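Local coordinates for protein CocE/NonD family hydrolase (Staphylococcus aureus subsp. aureus COL, PDB 3III) that probably hydrolyses ester or amide bonds, as a CocE/NonD family member whose alpha/beta-hydrolase domain and C-terminal non-catalytic domain resemble those of X-Pro dipeptidyl-peptidases, at residues Ser136-Ser139 with Lys140-Glu144; Gly212-Arg215 with Phe216-Gly220; Asn449-Val452 with Ala453-Trp456; Asn522-Pro525 with Gly526-Thr529. All blocks are in the same frame, centred on the assembly; numbering follows the deposited sequence. Where two conformers were deposited one is given.

Interaction 1: Ser136-Ser139 with Lys140-Glu144; sequences SPWS and KREAE
Glu142 reaches back along the chain so that OE2 accepts the backbone N-H of Trp138, at 2.8 Å between Trp138 N and Glu142 OE2. The donor comes from above the carboxylate plane, 53° out of it, and the indole runs beside the acid, its plane 62° from that of the carboxylate. With CG anti to the backbone N (chi1 -180°) and the rest of the chain extended, the carboxylate reaches well past the start of the helix. Ser139 works closer in: its OG accepts from Glu142 N at 3.2 Å. This is a side-chain N-cap on helix 140-154, within the alpha/beta-hydrolase part of the protein. The same hydroxyl donates to the carbonyl of Ser136, three residues back, with 2.7 Å from Ser139 OG to Ser136 O, which fixes its rotation. The first helical turn then closes through Ala143 N and Ser139 O, 3.0 Å apart and nearly straight. One water donates to both Ser139 O and Glu142 OE2, joining the cap to the acid. Further out, the hydroxyl of Tyr170 holds Glu142 OE1, Arg251 NH2 bonds to Pro137 O, and Ser136 OG pairs with Glu232. Helix 170-179 packs against the Trp138 ring through Tyr170 and Val173.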
ATOM      1  N   SER A 136      11.193   4.609  15.846  1.00  9.21           N
ATOM      2  CA  SER A 136      11.258   5.401  14.631  1.00  9.40           C
ATOM      3  C   SER A 136      10.726   4.556  13.476  1.00  9.96           C
ATOM      4  O   SER A 136      11.460   3.786  12.840  1.00 12.04           O
ATOM      5  CB  SER A 136      12.682   5.886  14.356  1.00  9.76           C
ATOM      6  OG  SER A 136      12.666   6.636  13.158  1.00 10.41           O
ATOM      7  N   PRO A 137       9.430   4.638  13.222  1.00 10.14           N
ATOM      8  CA  PRO A 137       8.793   3.758  12.244  1.00 10.45           C
ATOM      9  C   PRO A 137       9.350   3.907  10.837  1.00 10.39           C
ATOM     10  O   PRO A 137       9.576   5.011  10.387  1.00  8.81           O
ATOM     11  CB  PRO A 137       7.340   4.222  12.230  1.00 11.77           C
ATOM     12  CG  PRO A 137       7.158   5.035  13.415  1.00 11.39           C
ATOM     13  CD  PRO A 137       8.468   5.524  13.882  1.00 10.60           C
ATOM     14  N   TRP A 138       9.552   2.786  10.142  1.00  9.99           N
ATOM     15  CA  TRP A 138       9.823   2.815   8.702  1.00  9.47           C
ATOM     16  C   TRP A 138      11.090   3.618   8.446  1.00  9.97           C
ATOM     17  O   TRP A 138      11.120   4.535   7.610  1.00 10.59           O
ATOM     18  CB  TRP A 138       8.578   3.347   7.954  1.00  8.89           C
ATOM     19  CG  TRP A 138       7.357   2.555   8.184  1.00  8.89           C
ATOM     20  CD1 TRP A 138       7.305   1.287   8.712  1.00 12.15           C
ATOM     21  CD2 TRP A 138       5.987   2.905   7.892  1.00 10.64           C
ATOM     22  NE1 TRP A 138       6.027   0.855   8.770  1.00  8.86           N
ATOM     23  CE2 TRP A 138       5.193   1.818   8.268  1.00 10.26           C
ATOM     24  CE3 TRP A 138       5.358   4.027   7.341  1.00 12.82           C
ATOM     25  CZ2 TRP A 138       3.795   1.807   8.115  1.00  8.74           C
ATOM     26  CZ3 TRP A 138       3.945   4.008   7.170  1.00 13.71           C
ATOM     27  CH2 TRP A 138       3.191   2.921   7.575  1.00  8.64           C
ATOM     28  N   SER A 139      12.151   3.244   9.182  1.00 10.67           N
ATOM     29  CA  SER A 139      13.439   3.857   9.102  1.00  9.67           C
ATOM     30  C   SER A 139      14.526   2.810   8.901  1.00  9.87           C
ATOM     31  O   SER A 139      14.325   1.635   9.132  1.00  8.47           O
ATOM     32  CB  SER A 139      13.722   4.622  10.401  1.00  9.86           C
ATOM     33  OG  SER A 139      13.774   3.725  11.535  1.00 10.66           O
ATOM     34  N   LYS A 140      15.719   3.262   8.583  1.00  9.81           N
ATOM     35  CA  LYS A 140      16.825   2.373   8.445  1.00 10.56           C
ATOM     36  C   LYS A 140      17.228   1.774   9.793  1.00 10.49           C
ATOM     37  O   LYS A 140      17.550   0.607   9.850  1.00 10.92           O
ATOM     38  CB  LYS A 140      18.035   3.090   7.864  1.00 11.26           C
ATOM     39  CG  LYS A 140      19.203   2.096   7.597  1.00 10.49           C
ATOM     40  CD  LYS A 140      20.285   2.790   6.835  1.00 13.18           C
ATOM     41  CE  LYS A 140      21.425   1.876   6.544  1.00 14.91           C
ATOM     42  NZ  LYS A 140      22.473   2.536   5.822  1.00 15.71           N
ATOM     43  N   ARG A 141      17.236   2.573  10.849  1.00  9.59           N
ATOM     44  CA  ARG A 141      17.544   2.062  12.191  1.00  9.48           C
ATOM     45  C   ARG A 141      16.568   0.944  12.604  1.00  8.83           C
ATOM     46  O   ARG A 141      16.944  -0.034  13.209  1.00  9.00           O
ATOM     47  CB  ARG A 141      17.602   3.186  13.235  1.00  9.42           C
ATOM     48  CG  ARG A 141      16.281   3.907  13.591  1.00 10.08           C
ATOM     49  CD  ARG A 141      16.602   4.910  14.776  1.00 13.24           C
ATOM     50  NE  ARG A 141      16.988   4.108  15.940  1.00 14.33           N
ATOM     51  CZ  ARG A 141      17.558   4.605  17.042  1.00 15.90           C
ATOM     52  NH1 ARG A 141      17.777   5.891  17.168  1.00 13.73           N
ATOM     53  NH2 ARG A 141      17.902   3.796  18.024  1.00 20.27           N
ATOM     54  N   GLU A 142      15.326   1.036  12.200  1.00  9.48           N
ATOM     55  CA  GLU A 142      14.383  -0.037  12.492  1.00  9.39           C
ATOM     56  C   GLU A 142      14.714  -1.282  11.624  1.00  9.27           C
ATOM     57  O   GLU A 142      14.683  -2.411  12.098  1.00  8.10           O
ATOM     58  CB  GLU A 142      12.952   0.430  12.203  1.00  9.55           C
ATOM     59  CG  GLU A 142      11.894  -0.582  12.471  1.00  9.28           C
ATOM     60  CD  GLU A 142      10.449  -0.067  12.255  1.00  8.90           C
ATOM     61  OE1 GLU A 142       9.702  -0.007  13.252  1.00 10.47           O
ATOM     62  OE2 GLU A 142      10.044   0.187  11.094  1.00  9.14           O
ATOM     63  N   ALA A 143      14.976  -1.061  10.347  1.00  9.21           N
ATOM     64  CA  ALA A 143      15.478  -2.097   9.468  1.00  8.75           C
ATOM     65  C   ALA A 143      16.740  -2.840  10.017  1.00  8.86           C
ATOM     66  O   ALA A 143      16.889  -4.094   9.851  1.00  7.44           O
ATOM     67  CB  ALA A 143      15.768  -1.472   8.107  1.00  9.17           C
ATOM     68  N   GLU A 144      17.673  -2.094  10.597  1.00  8.42           N
ATOM     69  CA  GLU A 144      18.897  -2.707  11.160  1.00  8.10           C
ATOM     70  C   GLU A 144      18.577  -3.677  12.301  1.00  7.96           C
ATOM     71  O   GLU A 144      19.204  -4.761  12.415  1.00  8.13           O
ATOM     72  CB  GLU A 144      19.917  -1.642  11.561  1.00  9.52           C
ATOM     73  CG  GLU A 144      20.535  -0.989  10.315  1.00 12.05           C
ATOM     74  CD  GLU A 144      21.555   0.068  10.640  1.00 22.70           C
ATOM     75  OE1 GLU A 144      22.052   0.059  11.795  1.00 25.71           O
ATOM     76  OE2 GLU A 144      21.886   0.874   9.728  1.00 25.28           O
TER
HETATM   77  O   HOH W   1      11.705  -0.214   8.937  1.00  7.34           O

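Interaction 2: Gly212-Arg215 with Phe216-Gly220; sequences GFYR and FWTQG
Trp217 sits one helical turn after Phe213 and can be followed outward atom by atom. Its CB lies over one face of the Phe213 ring in a CH-pi contact, 4.1 Å from Trp217 CB to the ring centroid and 21° off the normal. The same CB is 3.2 Å from Phe213 O, the carbonyl that accepts the Trp217 N-H. CG stands anti to the backbone N (chi1 169°), which sends the indole outward beside Tyr214. The five-membered ring is turned only 21° from the Phe213 ring but displaced, with the two centroids 5.6 Å apart. Along the six-membered ring, CE3 approaches Tyr214 O at 3.7 Å, the oxygen lying at the edge in the indole plane. CZ3 then comes within 4.3 Å of Tyr214 CE1. The far end of the indole stacks on Trp138 and packs against Pro137, while NE1 bonds to the hydroxyl of Tyr76.

Tyr214 O is gripped twice. Thr218 N and Thr218 OG1 both donate to it, from opposite faces of the carbonyl plane, the hydroxyl being 2.8 Å from Tyr214 O. That hydroxyl also lies over the centre of one face of the Tyr214 ring. Phe216, whose ring edge meets Phe213 CD1 at 4.0 Å through CD2, touches a bound palmitic acid.

At the start of the helix Asp210 receives the N-H groups of Gly212 and Tyr214. The first i+4 to i bond, from Phe216 N to Gly212 O, follows, making this the N-terminal end of an alpha helix, with Gly212 at the N-cap position, within the alpha/beta-hydrolase family region.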
ATOM      1  N   GLY A 212      -5.470  13.374   7.812  1.00  9.02           N
ATOM      2  CA  GLY A 212      -6.304  12.299   8.285  1.00 10.23           C
ATOM      3  C   GLY A 212      -5.540  11.089   8.735  1.00  9.34           C
ATOM      4  O   GLY A 212      -4.872  11.129   9.795  1.00 10.23           O
ATOM      5  N   PHE A 213      -5.586  10.037   7.919  1.00  9.63           N
ATOM      6  CA  PHE A 213      -4.946   8.767   8.251  1.00  9.69           C
ATOM      7  C   PHE A 213      -3.516   8.865   8.826  1.00  9.59           C
ATOM      8  O   PHE A 213      -3.219   8.264   9.871  1.00  8.72           O
ATOM      9  CB  PHE A 213      -4.916   7.795   7.082  1.00  9.73           C
ATOM     10  CG  PHE A 213      -4.277   6.516   7.437  1.00 11.46           C
ATOM     11  CD1 PHE A 213      -4.977   5.550   8.138  1.00 11.27           C
ATOM     12  CD2 PHE A 213      -2.954   6.287   7.124  1.00 11.06           C
ATOM     13  CE1 PHE A 213      -4.342   4.342   8.505  1.00 12.18           C
ATOM     14  CE2 PHE A 213      -2.334   5.089   7.454  1.00 12.88           C
ATOM     15  CZ  PHE A 213      -3.031   4.118   8.148  1.00  9.25           C
ATOM     16  N   TYR A 214      -2.663   9.660   8.178  1.00  9.65           N
ATOM     17  CA  TYR A 214      -1.271   9.830   8.655  1.00  8.33           C
ATOM     18  C   TYR A 214      -1.187  10.192  10.128  1.00  8.34           C
ATOM     19  O   TYR A 214      -0.362   9.633  10.900  1.00  9.35           O
ATOM     20  CB  TYR A 214      -0.558  10.886   7.840  1.00  8.38           C
ATOM     21  CG  TYR A 214       0.865  11.174   8.306  1.00  7.52           C
ATOM     22  CD1 TYR A 214       1.909  10.306   7.975  1.00  8.93           C
ATOM     23  CD2 TYR A 214       1.156  12.294   9.115  1.00  9.97           C
ATOM     24  CE1 TYR A 214       3.203  10.571   8.419  1.00  9.59           C
ATOM     25  CE2 TYR A 214       2.416  12.565   9.564  1.00  7.40           C
ATOM     26  CZ  TYR A 214       3.464  11.698   9.175  1.00  9.12           C
ATOM     27  OH  TYR A 214       4.742  11.978   9.621  1.00 11.06           O
ATOM     28  N   ARG A 215      -1.998  11.152  10.510  1.00  8.53           N
ATOM     29  CA  ARG A 215      -2.046  11.638  11.870  1.00  9.05           C
ATOM     30  C   ARG A 215      -2.733  10.650  12.792  1.00 10.23           C
ATOM     31  O   ARG A 215      -2.279  10.415  13.895  1.00 11.58           O
ATOM     32  CB  ARG A 215      -2.690  13.020  11.934  1.00  9.40           C
ATOM     33  CG  ARG A 215      -1.974  14.040  11.102  1.00  8.16           C
ATOM     34  CD  ARG A 215      -2.541  15.454  11.181  1.00 10.04           C
ATOM     35  NE  ARG A 215      -1.711  16.335  10.347  1.00  9.56           N
ATOM     36  CZ  ARG A 215      -1.927  17.625  10.173  1.00 11.42           C
ATOM     37  NH1 ARG A 215      -2.977  18.218  10.724  1.00  9.26           N
ATOM     38  NH2 ARG A 215      -1.084  18.330   9.438  1.00 11.39           N
ATOM     39  N   PHE A 216      -3.796  10.027  12.326  1.00 11.09           N
ATOM     40  CA  PHE A 216      -4.486   8.974  13.083  1.00 12.02           C
ATOM     41  C   PHE A 216      -3.530   7.796  13.413  1.00 11.74           C
ATOM     42  O   PHE A 216      -3.445   7.291  14.565  1.00 12.42           O
ATOM     43  CB  PHE A 216      -5.626   8.494  12.221  1.00 13.45           C
ATOM     44  CG  PHE A 216      -6.260   7.187  12.671  1.00 15.83           C
ATOM     45  CD1 PHE A 216      -7.121   7.172  13.761  1.00 21.96           C
ATOM     46  CD2 PHE A 216      -6.053   6.007  11.964  1.00 21.10           C
ATOM     47  CE1 PHE A 216      -7.728   5.978  14.144  1.00 20.92           C
ATOM     48  CE2 PHE A 216      -6.676   4.845  12.332  1.00 21.60           C
ATOM     49  CZ  PHE A 216      -7.504   4.841  13.431  1.00 19.35           C
ATOM     50  N   TRP A 217      -2.752   7.439  12.411  1.00 11.16           N
ATOM     51  CA  TRP A 217      -1.804   6.341  12.484  1.00 11.48           C
ATOM     52  C   TRP A 217      -0.710   6.715  13.472  1.00 12.73           C
ATOM     53  O   TRP A 217      -0.344   5.924  14.367  1.00 11.01           O
ATOM     54  CB  TRP A 217      -1.247   6.101  11.081  1.00 12.26           C
ATOM     55  CG  TRP A 217      -0.102   5.202  11.030  1.00 11.39           C
ATOM     56  CD1 TRP A 217      -0.124   3.862  11.170  1.00 12.26           C
ATOM     57  CD2 TRP A 217       1.269   5.569  10.819  1.00  9.77           C
ATOM     58  NE1 TRP A 217       1.150   3.363  11.086  1.00 15.80           N
ATOM     59  CE2 TRP A 217       2.026   4.391  10.868  1.00 10.43           C
ATOM     60  CE3 TRP A 217       1.932   6.777  10.608  1.00 11.82           C
ATOM     61  CZ2 TRP A 217       3.410   4.377  10.680  1.00 10.46           C
ATOM     62  CZ3 TRP A 217       3.318   6.755  10.413  1.00 12.99           C
ATOM     63  CH2 TRP A 217       4.035   5.581  10.474  1.00 10.28           C
ATOM     64  N   THR A 218      -0.150   7.904  13.290  1.00 12.52           N
ATOM     65  CA  THR A 218       0.911   8.339  14.179  1.00 13.48           C
ATOM     66  C   THR A 218       0.443   8.362  15.631  1.00 13.96           C
ATOM     67  O   THR A 218       1.128   7.850  16.520  1.00 14.95           O
ATOM     68  CB  THR A 218       1.458   9.734  13.827  1.00 13.30           C
ATOM     69  OG1 THR A 218       1.971   9.717  12.496  1.00 13.51           O
ATOM     70  CG2 THR A 218       2.595  10.064  14.819  1.00 13.61           C
ATOM     71  N   GLN A 219      -0.714   8.974  15.866  1.00 13.57           N
ATOM     72  CA  GLN A 219      -1.293   9.069  17.195  1.00 15.12           C
ATOM     73  C   GLN A 219      -1.563   7.715  17.825  1.00 14.16           C
ATOM     74  O   GLN A 219      -1.364   7.520  19.031  1.00 13.28           O
ATOM     75  CB  GLN A 219      -2.572   9.918  17.158  1.00 15.21           C
ATOM     76  CG  GLN A 219      -2.160  11.333  17.008  1.00 22.29           C
ATOM     77  CD  GLN A 219      -3.275  12.265  16.645  1.00 29.52           C
ATOM     78  OE1 GLN A 219      -4.349  11.860  16.157  1.00 36.14           O
ATOM     79  NE2 GLN A 219      -3.025  13.528  16.863  1.00 29.87           N
ATOM     80  N   GLY A 220      -2.012   6.792  16.994  1.00 14.05           N
ATOM     81  CA  GLY A 220      -2.223   5.414  17.379  1.00 15.17           C
ATOM     82  C   GLY A 220      -0.983   4.716  17.955  1.00 14.84           C
ATOM     83  O   GLY A 220      -1.091   3.957  18.926  1.00 15.07           O
TER

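Interaction 3: Asn449-Val452 with Ala453-Trp456; sequences NGQV and ATGW
Gln451 and Thr454 meet across a classic beta bulge, in which Val452 and Ala453 together face the single residue Ile429 of the neighbouring strand 424-432. The bulge interrupts strand 447-458 of an antiparallel five-stranded sheet in the C-terminal region, which is assigned to the beta-rich, galactose-binding-like clan. Its tight part is the amide-to-hydroxyl bond. Gln451 NE2 donates to Thr454 OG1 at 2.9 Å along an almost straight path of 170°, with the hydroxyl only 7° out of the amide plane. The glutamine chain meets the threonine nearly perpendicularly. CG of Gln451 sits between its own backbone N and carbonyl carbon (chi1 68°), and from there the chain runs extended toward the threonine. Lys430 NZ donates to Gln451 OE1, so both ends of the buried amide have partners and its flip is determined.

Packing at the bulge itself is slighter, with Val452 CG1 4.2 Å from Ala453 CB. Polar demand here falls on Val452 O, which receives Arg338 NH2 and Gln271 NE2. The solvent side lies toward the exposed Asn449, where the chain turns a corner and passes from one sheet or face to another. Trp456, at the other end, is buried, with CG2 of Thr454 standing 3.4 Å above the plane of its indole, offset toward the rim.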
ATOM      1  N   ASN A 449     -17.741   3.147  -1.945  1.00  9.41           N
ATOM      2  CA  ASN A 449     -18.201   4.176  -2.935  1.00  9.17           C
ATOM      3  C   ASN A 449     -17.051   4.917  -3.584  1.00  9.04           C
ATOM      4  O   ASN A 449     -17.163   6.106  -3.889  1.00  9.84           O
ATOM      5  CB  ASN A 449     -19.151   5.193  -2.253  1.00 10.55           C
ATOM      6  CG  ASN A 449     -18.448   6.038  -1.173  1.00 12.93           C
ATOM      7  OD1 ASN A 449     -17.461   5.609  -0.591  1.00  7.82           O
ATOM      8  ND2 ASN A 449     -18.920   7.276  -0.982  1.00 13.31           N
ATOM      9  N   GLY A 450     -15.945   4.217  -3.821  1.00  7.47           N
ATOM     10  CA  GLY A 450     -14.801   4.789  -4.428  1.00  8.92           C
ATOM     11  C   GLY A 450     -14.858   4.860  -5.940  1.00  8.88           C
ATOM     12  O   GLY A 450     -15.865   4.560  -6.585  1.00  7.99           O
ATOM     13  N   GLN A 451     -13.734   5.261  -6.516  1.00  9.06           N
ATOM     14  CA  GLN A 451     -13.686   5.574  -7.928  1.00  8.16           C
ATOM     15  C   GLN A 451     -12.585   4.743  -8.585  1.00  8.32           C
ATOM     16  O   GLN A 451     -12.113   3.772  -8.024  1.00  9.07           O
ATOM     17  CB  GLN A 451     -13.549   7.100  -8.138  1.00  7.75           C
ATOM     18  CG  GLN A 451     -12.212   7.724  -7.710  1.00  7.26           C
ATOM     19  CD  GLN A 451     -12.230   9.324  -7.689  1.00  8.12           C
ATOM     20  OE1 GLN A 451     -13.220   9.930  -8.023  1.00 11.94           O
ATOM     21  NE2 GLN A 451     -11.118   9.944  -7.296  1.00  7.32           N
ATOM     22  N   VAL A 452     -12.246   5.056  -9.807  1.00  8.11           N
ATOM     23  CA  VAL A 452     -11.277   4.240 -10.567  1.00  7.56           C
ATOM     24  C   VAL A 452      -9.850   4.533 -10.143  1.00  7.04           C
ATOM     25  O   VAL A 452      -9.068   3.624  -9.840  1.00  9.10           O
ATOM     26  CB  VAL A 452     -11.399   4.519 -12.060  1.00  6.58           C
ATOM     27  CG1 VAL A 452     -10.198   3.938 -12.918  1.00  6.30           C
ATOM     28  CG2 VAL A 452     -12.728   4.006 -12.610  1.00  9.27           C
ATOM     29  N   ALA A 453      -9.502   5.803 -10.168  1.00  6.82           N
ATOM     30  CA  ALA A 453      -8.150   6.266  -9.798  1.00  8.42           C
ATOM     31  C   ALA A 453      -8.204   7.667  -9.186  1.00  7.83           C
ATOM     32  O   ALA A 453      -9.063   8.475  -9.509  1.00  7.24           O
ATOM     33  CB  ALA A 453      -7.232   6.241 -11.034  1.00  6.10           C
ATOM     34  N   THR A 454      -7.239   7.929  -8.319  1.00  7.82           N
ATOM     35  CA  THR A 454      -7.119   9.180  -7.636  1.00  7.64           C
ATOM     36  C   THR A 454      -5.681   9.707  -7.767  1.00  8.08           C
ATOM     37  O   THR A 454      -4.646   8.931  -7.766  1.00  8.55           O
ATOM     38  CB  THR A 454      -7.571   8.957  -6.177  1.00  8.40           C
ATOM     39  OG1 THR A 454      -8.891   8.354  -6.197  1.00  7.68           O
ATOM     40  CG2 THR A 454      -7.626  10.273  -5.323  1.00  8.77           C
ATOM     41  N   GLY A 455      -5.572  11.036  -7.783  1.00  7.58           N
ATOM     42  CA  GLY A 455      -4.268  11.697  -7.641  1.00  7.30           C
ATOM     43  C   GLY A 455      -4.358  13.123  -7.101  1.00  7.58           C
ATOM     44  O   GLY A 455      -5.427  13.720  -7.104  1.00  7.79           O
ATOM     45  N   TRP A 456      -3.223  13.660  -6.665  1.00  7.61           N
ATOM     46  CA  TRP A 456      -3.142  14.981  -6.021  1.00  6.66           C
ATOM     47  C   TRP A 456      -1.898  15.756  -6.421  1.00  7.30           C
ATOM     48  O   TRP A 456      -0.824  15.172  -6.634  1.00  8.91           O
ATOM     49  CB  TRP A 456      -3.063  14.816  -4.515  1.00  7.64           C
ATOM     50  CG  TRP A 456      -4.167  14.071  -3.854  1.00  6.44           C
ATOM     51  CD1 TRP A 456      -5.254  14.622  -3.213  1.00  6.54           C
ATOM     52  CD2 TRP A 456      -4.254  12.668  -3.644  1.00  7.42           C
ATOM     53  NE1 TRP A 456      -6.033  13.643  -2.683  1.00  5.53           N
ATOM     54  CE2 TRP A 456      -5.440  12.430  -2.906  1.00  7.86           C
ATOM     55  CE3 TRP A 456      -3.455  11.582  -4.010  1.00  6.77           C
ATOM     56  CZ2 TRP A 456      -5.852  11.134  -2.533  1.00  6.63           C
ATOM     57  CZ3 TRP A 456      -3.870  10.312  -3.671  1.00 10.09           C
ATOM     58  CH2 TRP A 456      -5.072  10.106  -2.917  1.00  7.28           C
TER

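Interaction 4: Asn522-Pro525 with Gly526-Thr529; sequences NSTP and GMKT
Thr524 faces both Met527 and Thr529 round a type II beta turn from Thr524 to Met527, in the loop between strands 508-514 and 541-546. An Asx turn leads into it: Asn522 OD1 accepts from Thr524 N at 2.9 Å, the donor lying well above the carbonyl plane.

Gly526 opens the returning side. Its positive phi of 85° is the left-handed conformation expected at the third position of a type II turn, and it follows Pro525 at the second. Met527, a selenomethionine whose side chain touches a bound palmitic acid, closes the turn through its backbone, with 2.9 Å from Met527 N to Thr524 O. Its carbonyl is then bound in return, since Thr524 OG1 donates to Met527 O at 2.8 Å, coming from 41° above the carbonyl plane. The hydroxyl can do this because it sits between the backbone N and carbonyl carbon of its own residue (chi1 60°), turned across the loop. Thr524 thus grips both the N-H and the carbonyl of Met527, one with its main chain and the other with its side chain.

Lys528 is the centre of an inverse gamma turn, whose bond from Thr529 N to Met527 O is weak. This second bend swings Thr529 inward, so that its side chain and that of Thr524 meet tip to tip, with 2.8 Å between Thr529 OG1 and Thr524 OG1. Trp91 packs against both threonines, while Phe216 of helix 213-224 lies against Lys528 and Thr529. A water completes the closure, accepting from Ser523 N and hydrogen-bonded to Thr529 OG1 at 2.8 Å.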
ATOM      1  N   ASN A 522     -15.691   8.617   4.857  1.00 16.22           N
ATOM      2  CA  ASN A 522     -14.952   7.401   5.042  1.00 14.38           C
ATOM      3  C   ASN A 522     -15.935   6.323   5.560  1.00 14.67           C
ATOM      4  O   ASN A 522     -17.151   6.557   5.651  1.00 14.44           O
ATOM      5  CB  ASN A 522     -13.775   7.685   5.997  1.00 14.43           C
ATOM      6  CG  ASN A 522     -14.204   7.980   7.427  1.00 15.31           C
ATOM      7  OD1 ASN A 522     -15.322   7.656   7.856  1.00 14.71           O
ATOM      8  ND2 ASN A 522     -13.290   8.587   8.191  1.00 16.49           N
ATOM      9  N   SER A 523     -15.408   5.169   5.948  1.00 13.32           N
ATOM     10  CA  SER A 523     -16.222   4.038   6.374  1.00 14.05           C
ATOM     11  C   SER A 523     -16.194   3.862   7.869  1.00 14.81           C
ATOM     12  O   SER A 523     -16.631   2.821   8.343  1.00 16.50           O
ATOM     13  CB  SER A 523     -15.763   2.723   5.674  1.00 14.88           C
ATOM     14  OG  SER A 523     -14.350   2.491   5.715  1.00 11.63           O
ATOM     15  N   THR A 524     -15.667   4.853   8.621  1.00 14.30           N
ATOM     16  CA  THR A 524     -15.628   4.809  10.085  1.00 14.75           C
ATOM     17  C   THR A 524     -15.931   6.241  10.620  1.00 15.76           C
ATOM     18  O   THR A 524     -15.011   6.939  11.056  1.00 14.74           O
ATOM     19  CB  THR A 524     -14.231   4.343  10.626  1.00 13.96           C
ATOM     20  OG1 THR A 524     -13.209   5.254  10.184  1.00 14.02           O
ATOM     21  CG2 THR A 524     -13.861   2.956  10.081  1.00 14.25           C
ATOM     22  N   PRO A 525     -17.206   6.689  10.518  1.00 17.00           N
ATOM     23  CA  PRO A 525     -17.550   8.051  10.987  1.00 17.48           C
ATOM     24  C   PRO A 525     -17.003   8.292  12.408  1.00 17.72           C
ATOM     25  O   PRO A 525     -17.095   7.425  13.269  1.00 16.73           O
ATOM     26  CB  PRO A 525     -19.097   8.076  10.949  1.00 18.38           C
ATOM     27  CG  PRO A 525     -19.487   7.031   9.881  1.00 19.34           C
ATOM     28  CD  PRO A 525     -18.372   5.940   9.988  1.00 17.25           C
ATOM     29  N   GLY A 526     -16.389   9.451  12.616  1.00 18.47           N
ATOM     30  CA  GLY A 526     -15.723   9.765  13.878  1.00 18.50           C
ATOM     31  C   GLY A 526     -14.276   9.312  14.087  1.00 17.98           C
ATOM     32  O   GLY A 526     -13.673   9.636  15.124  1.00 17.82           O
HETATM   33  N   MSE A 527     -13.732   8.576  13.115  0.70 17.07           N
HETATM   34  CA  MSE A 527     -12.379   8.062  13.185  0.70 17.19           C
HETATM   35  C   MSE A 527     -11.701   8.211  11.850  0.70 15.46           C
HETATM   36  O   MSE A 527     -12.262   7.830  10.824  0.70 13.92           O
HETATM   37  CB  MSE A 527     -12.404   6.603  13.570  0.70 18.37           C
HETATM   38  CG  MSE A 527     -11.063   6.008  13.740  0.70 20.97           C
HETATM   39 SE   MSE A 527     -11.266   4.153  14.341  0.70 33.28          SE
HETATM   40  CE  MSE A 527     -12.022   4.564  16.116  0.70 22.73           C
ATOM     41  N   LYS A 528     -10.495   8.779  11.873  1.00 14.06           N
ATOM     42  CA  LYS A 528      -9.826   9.208  10.648  1.00 12.85           C
ATOM     43  C   LYS A 528      -9.030   8.079   9.983  1.00 11.37           C
ATOM     44  O   LYS A 528      -7.813   8.159   9.839  1.00 10.74           O
ATOM     45  CB  LYS A 528      -8.956  10.460  10.914  1.00 12.75           C
ATOM     46  CG  LYS A 528      -9.817  11.746  11.184  1.00 13.92           C
ATOM     47  CD  LYS A 528      -8.933  12.951  11.649  1.00 19.63           C
ATOM     48  CE  LYS A 528      -9.738  14.314  11.732  1.00 21.10           C
ATOM     49  NZ  LYS A 528      -9.174  15.235  12.823  1.00 19.55           N
ATOM     50  N   THR A 529      -9.744   7.052   9.526  1.00  9.64           N
ATOM     51  CA  THR A 529      -9.076   5.924   8.859  1.00  9.19           C
ATOM     52  C   THR A 529      -8.698   6.213   7.406  1.00  8.88           C
ATOM     53  O   THR A 529      -7.831   5.539   6.862  1.00  7.37           O
ATOM     54  CB  THR A 529      -9.951   4.635   8.874  1.00  9.77           C
ATOM     55  OG1 THR A 529     -11.169   4.922   8.235  1.00  8.73           O
ATOM     56  CG2 THR A 529     -10.198   4.152  10.296  1.00  7.13           C
TER
HETATM   57  O   HOH W   2     -12.300   4.856   5.659  1.00 11.92           O

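How the interactions relate
From the N terminus the four contacts come in series; each is local, between consecutive segments, and closes no long loop, and none nests within or crosses another. Interaction 1 starts helix 140-154 and interaction 2 starts helix 213-224, both in the S15 hydrolase region; they touch where Trp138 stacks on Trp217. Interaction 3 is a bulge in a sheet strand and interaction 4 folds a loop of the C-terminal region, with nearest atoms about 6 Å apart. Interaction 2 also packs on interaction 4, where the backbone carbonyls of Lys528 and Thr529 approach Phe216 and Phe213. Helix 213-224 therefore lies between the 136-139 loop and the 522-529 loop, linking the hydrolase region to the C-terminal one by packing.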